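Local structure of hypothetical protein BP2299 (Bordetella pertussis Tohama I, 2FQP) at residues A[48-53]-A[77-82]; A[6-11]-A[24-29]. The protein is of unknown function but adopts the double-stranded beta-helix fold of the cupins and binds a zinc ion through histidine side chains. All coordinates share one frame; numbering follows the deposited sequence.

Contact 1 (A[48-53]-A[77-82]); sequences GPLLLE and HNVINP. With ZN (zinc ion), chain E.
L51 and I80 face each other as a hydrogen-bonded pair where segments 48-53 and 77-82 run antiparallel, their strand axes 161° apart and 4.8 Å at closest approach. L51 N donates to I80 O at 2.8 Å, I80 N returns a bond to L51 O, and E53 and N78 repeat the pattern, with the non-hydrogen-bonded pair L52-V79 between them.

E53 and N78 also lie side by side on one face of the sheet. N78 ND2 reaches E53 OE1 at 2.9 Å in a nearly straight bond (175° at the hydrogen); the oxygen lies in the amide plane, whereas the amide nitrogen stands above the carboxylate plane. E30 accepts a second bond from ND2, which should help fix the amide's rotation. I80 CD1 packs beside the same carboxylate, 3.6 Å from E53 CD. On the opposite face L50, L52 and V79 pack through their methyl groups beside the H77 imidazole: L52 CD2 meets V79 CG2 at 3.8 Å, and V79 CG1 touches L50 CD1. With chi1 at 62°, CG of H77 lies between the backbone N and the carbonyl carbon, which turns one face of the ring over V79 CG2 and leaves NE2 directed at the zinc, 2.3 Å away. H34, H36 and three waters complete the site, a histidine cluster within the cupin barrel. Where the pairing ends, a water bridges N81 OD1 and, doubtfully short, P49 O; T85 O holds N81 ND2.

Strand 48-54 is flanked by 57-63 on its other edge, strand 76-80 by 34-35, while L50 reaches F87 and F89 of strand 87-94.

Contact 2 (A[6-11]-A[24-29]); sequences GAIPTV and RFPPGG
A7 and I8 pack against R24, F25 and P26 in a surface contact at the open end of the hairpin formed by strands 8-14 and 18-25, at the edge of the five-stranded sheet. I8 and R24 form an antiparallel hydrogen-bonded pair: I8 N donates to R24 O and R24 N to I8 O, both at 2.9 Å, with each donor tilted 30° from the acceptor's carbonyl plane. A7 CA adds a CA-H...O contact to R24 O at 3.4 Å.

The methyl group of A7 makes a CH-pi contact with F25, its CB 3.6 Å from the ring centroid and 11° off the normal, over one face. CB of F25 points away from segment 6-11, yet chi1 of -69° keeps the ring against A7, where it also meets F89 inside the double-stranded beta-helix. This joins the loop before strand 8-14 to the barrel interior, with F25's nearest side-chain atom about 7 Å from the zinc ion. Beyond F25 the chain leaves the sheet in a type II beta turn, P26 to G29, closed by G29 N to P26 O at 2.9 Å; G28, with positive phi, occupies its third position. P26 CD lies 3.3 Å from G6 O and 4.1 Å from I8 CD1, the P26 and I8 side chains crossing at about a right angle. R24 bends towards its far end, its guanidinium leading away from I8 to a salt bridge with E86.

Contact 1 is partly buried and pairs two inner strands of the four-stranded sheet, bringing a zinc ligand with it; contact 2 lies at the surface and joins an edge strand of the five-stranded sheet to its neighbour. Pairing is longer in 48-53/77-82, with a polar side-chain bond on one face and aliphatic packing on the other. In 6-11/24-29 a single bridged pair is supplemented by a methyl-on-ring contact and proline packing. The two contacts meet where the loop residue N81 reaches the turn of P26-G29: its N probably donates to G29 O at 2.8 Å and its ND2, also bonded to T85 O, probably bonds P26 O, while V79 O packs against F25 CE2.

Contact 1 (A[48-53]-A[77-82])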
# COMPACT_ATOMS: atom_id res chain seq x y z
N GLY A 48 7.36 11.96 3.85
CA GLY A 48 7.77 13.25 3.31
C GLY A 48 6.63 14.05 2.76
O GLY A 48 5.52 13.51 2.63
N PRO A 49 6.88 15.33 2.44
CA PRO A 49 5.84 16.20 1.87
C PRO A 49 5.59 15.90 0.37
O PRO A 49 6.51 15.49 -0.36
CB PRO A 49 6.45 17.61 2.04
CG PRO A 49 7.91 17.38 1.89
CD PRO A 49 8.15 16.04 2.61
N LEU A 50 4.35 16.09 -0.06
CA LEU A 50 4.03 16.19 -1.46
C LEU A 50 3.35 17.52 -1.65
O LEU A 50 2.71 18.03 -0.72
CB LEU A 50 3.08 15.07 -1.92
CG LEU A 50 3.71 13.69 -2.12
CD1 LEU A 50 2.67 12.80 -2.69
CD2 LEU A 50 4.95 13.68 -2.97
N LEU A 51 3.52 18.10 -2.84
CA LEU A 51 2.91 19.37 -3.15
C LEU A 51 1.79 19.04 -4.12
O LEU A 51 2.04 18.45 -5.18
CB LEU A 51 3.94 20.31 -3.77
CG LEU A 51 3.44 21.68 -4.23
CD1 LEU A 51 2.77 22.41 -3.11
CD2 LEU A 51 4.60 22.50 -4.76
N LEU A 52 0.56 19.36 -3.73
CA LEU A 52 -0.61 19.02 -4.55
C LEU A 52 -1.18 20.27 -5.18
O LEU A 52 -1.57 21.21 -4.48
CB LEU A 52 -1.67 18.31 -3.73
CG LEU A 52 -1.22 17.12 -2.90
CD1 LEU A 52 -2.30 16.73 -1.88
CD2 LEU A 52 -0.87 15.98 -3.82
N GLU A 53 -1.21 20.29 -6.51
CA GLU A 53 -1.77 21.43 -7.29
C GLU A 53 -3.13 21.05 -7.80
O GLU A 53 -3.28 20.07 -8.49
CB GLU A 53 -0.88 21.75 -8.47
CG GLU A 53 0.50 22.19 -8.04
CD GLU A 53 1.38 22.69 -9.19
OE1 GLU A 53 1.35 22.12 -10.31
OE2 GLU A 53 2.15 23.63 -8.94
N HIS A 77 -5.61 16.81 -10.46
CA HIS A 77 -4.45 17.49 -9.89
C HIS A 77 -3.13 17.15 -10.58
O HIS A 77 -3.07 16.28 -11.43
CB HIS A 77 -4.32 17.14 -8.40
CG HIS A 77 -4.10 15.68 -8.12
ND1 HIS A 77 -4.11 15.19 -6.83
CD2 HIS A 77 -3.89 14.62 -8.93
CE1 HIS A 77 -3.87 13.89 -6.85
NE2 HIS A 77 -3.74 13.51 -8.11
N ASN A 78 -2.10 17.89 -10.17
CA ASN A 78 -0.73 17.63 -10.48
C ASN A 78 -0.05 17.39 -9.13
O ASN A 78 -0.32 18.08 -8.16
CB ASN A 78 -0.05 18.79 -11.21
CG ASN A 78 1.44 18.51 -11.49
OD1 ASN A 78 1.80 17.40 -11.84
ND2 ASN A 78 2.31 19.53 -11.29
N VAL A 79 0.80 16.38 -9.05
CA VAL A 79 1.44 16.07 -7.80
C VAL A 79 2.94 16.19 -7.98
O VAL A 79 3.47 15.63 -8.89
CB VAL A 79 1.16 14.61 -7.39
CG1 VAL A 79 1.89 14.24 -6.12
CG2 VAL A 79 -0.32 14.40 -7.20
N ILE A 80 3.58 16.87 -7.06
CA ILE A 80 4.98 17.23 -7.14
C ILE A 80 5.71 16.75 -5.90
O ILE A 80 5.21 16.87 -4.77
CB ILE A 80 5.17 18.77 -7.27
CG1 ILE A 80 4.65 19.29 -8.61
CG2 ILE A 80 6.64 19.19 -7.14
CD1 ILE A 80 4.42 20.80 -8.61
N ASN A 81 6.92 16.22 -6.09
CA ASN A 81 7.83 15.89 -5.01
C ASN A 81 8.80 17.07 -4.79
O ASN A 81 9.74 17.23 -5.58
CB ASN A 81 8.65 14.65 -5.39
CG ASN A 81 9.70 14.32 -4.38
OD1 ASN A 81 9.63 14.74 -3.21
ND2 ASN A 81 10.70 13.55 -4.81
N PRO A 82 8.59 17.86 -3.74
CA PRO A 82 9.41 19.07 -3.57
C PRO A 82 10.76 18.81 -2.89
O PRO A 82 11.52 19.76 -2.64
CB PRO A 82 8.54 19.92 -2.67
CG PRO A 82 7.87 18.92 -1.77
CD PRO A 82 7.58 17.72 -2.65
ZN ZN E . -3.13 11.43 -8.83
O HOH W 1 8.92 14.75 -0.46
O HOH W 2 -1.87 9.49 -9.44
O HOH W 3 -0.89 11.58 -8.59
O HOH W 4 -2.63 10.53 -7.08

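Contact 2 (A[6-11]-A[24-29])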
# COMPACT_ATOMS: atom_id res chain seq x y z
N GLY A 6 9.68 13.68 -14.90
CA GLY A 6 8.48 12.88 -14.74
C GLY A 6 8.62 11.86 -13.63
O GLY A 6 9.67 11.18 -13.48
N ALA A 7 7.55 11.70 -12.86
CA ALA A 7 7.40 10.54 -11.99
C ALA A 7 7.17 9.29 -12.85
O ALA A 7 6.51 9.34 -13.90
CB ALA A 7 6.21 10.75 -10.96
N ILE A 8 7.72 8.17 -12.41
CA ILE A 8 7.74 6.95 -13.21
C ILE A 8 6.78 5.94 -12.64
O ILE A 8 6.93 5.53 -11.48
CB ILE A 8 9.10 6.29 -13.29
CG1 ILE A 8 10.15 7.28 -13.85
CG2 ILE A 8 8.98 5.00 -14.16
CD1 ILE A 8 10.90 8.02 -12.74
N PRO A 9 5.77 5.55 -13.45
CA PRO A 9 4.82 4.52 -13.00
C PRO A 9 5.25 3.10 -13.38
O PRO A 9 5.69 2.90 -14.52
CB PRO A 9 3.54 4.91 -13.72
CG PRO A 9 4.04 5.56 -15.03
CD PRO A 9 5.42 6.08 -14.78
N THR A 10 5.19 2.16 -12.43
CA THR A 10 5.34 0.74 -12.72
C THR A 10 4.09 -0.00 -12.26
O THR A 10 3.77 0.01 -11.08
CB THR A 10 6.55 0.17 -12.02
OG1 THR A 10 7.71 0.90 -12.47
CG2 THR A 10 6.70 -1.31 -12.32
N VAL A 11 3.37 -0.62 -13.20
CA VAL A 11 2.16 -1.38 -12.83
C VAL A 11 2.54 -2.72 -12.21
O VAL A 11 3.19 -3.56 -12.86
CB VAL A 11 1.20 -1.55 -14.05
CG1 VAL A 11 -0.03 -2.35 -13.67
CG2 VAL A 11 0.83 -0.18 -14.57
N ARG A 24 7.20 6.45 -8.72
CA ARG A 24 8.50 6.86 -8.19
C ARG A 24 8.86 8.26 -8.69
O ARG A 24 9.02 8.49 -9.89
CB ARG A 24 9.62 5.84 -8.51
CG ARG A 24 9.46 4.48 -7.85
CD ARG A 24 10.53 3.45 -8.33
NE ARG A 24 11.84 3.81 -7.84
CZ ARG A 24 12.90 2.99 -7.80
NH1 ARG A 24 12.80 1.73 -8.22
NH2 ARG A 24 14.07 3.43 -7.33
N PHE A 25 9.00 9.20 -7.75
CA PHE A 25 9.27 10.59 -8.07
C PHE A 25 10.72 10.91 -7.93
O PHE A 25 11.24 10.81 -6.85
CB PHE A 25 8.49 11.51 -7.12
CG PHE A 25 7.01 11.51 -7.32
CD1 PHE A 25 6.23 10.40 -6.92
CD2 PHE A 25 6.36 12.63 -7.82
CE1 PHE A 25 4.89 10.39 -7.09
CE2 PHE A 25 4.94 12.59 -8.01
CZ PHE A 25 4.24 11.47 -7.65
N PRO A 26 11.39 11.34 -9.01
CA PRO A 26 12.72 11.92 -8.82
C PRO A 26 12.60 13.12 -7.91
O PRO A 26 11.49 13.69 -7.76
CB PRO A 26 13.11 12.41 -10.23
CG PRO A 26 12.35 11.61 -11.14
CD PRO A 26 11.00 11.36 -10.43
N PRO A 27 13.72 13.53 -7.29
CA PRO A 27 13.73 14.85 -6.66
C PRO A 27 13.17 15.97 -7.58
O PRO A 27 13.60 16.11 -8.74
CB PRO A 27 15.22 15.09 -6.41
CG PRO A 27 15.76 13.73 -6.20
CD PRO A 27 15.04 12.87 -7.19
N GLY A 28 12.21 16.74 -7.10
CA GLY A 28 11.62 17.80 -7.88
C GLY A 28 10.60 17.32 -8.90
O GLY A 28 10.07 18.12 -9.65
N GLY A 29 10.30 16.02 -8.91
CA GLY A 29 9.58 15.41 -10.01
C GLY A 29 8.08 15.62 -9.87
O GLY A 29 7.60 15.96 -8.79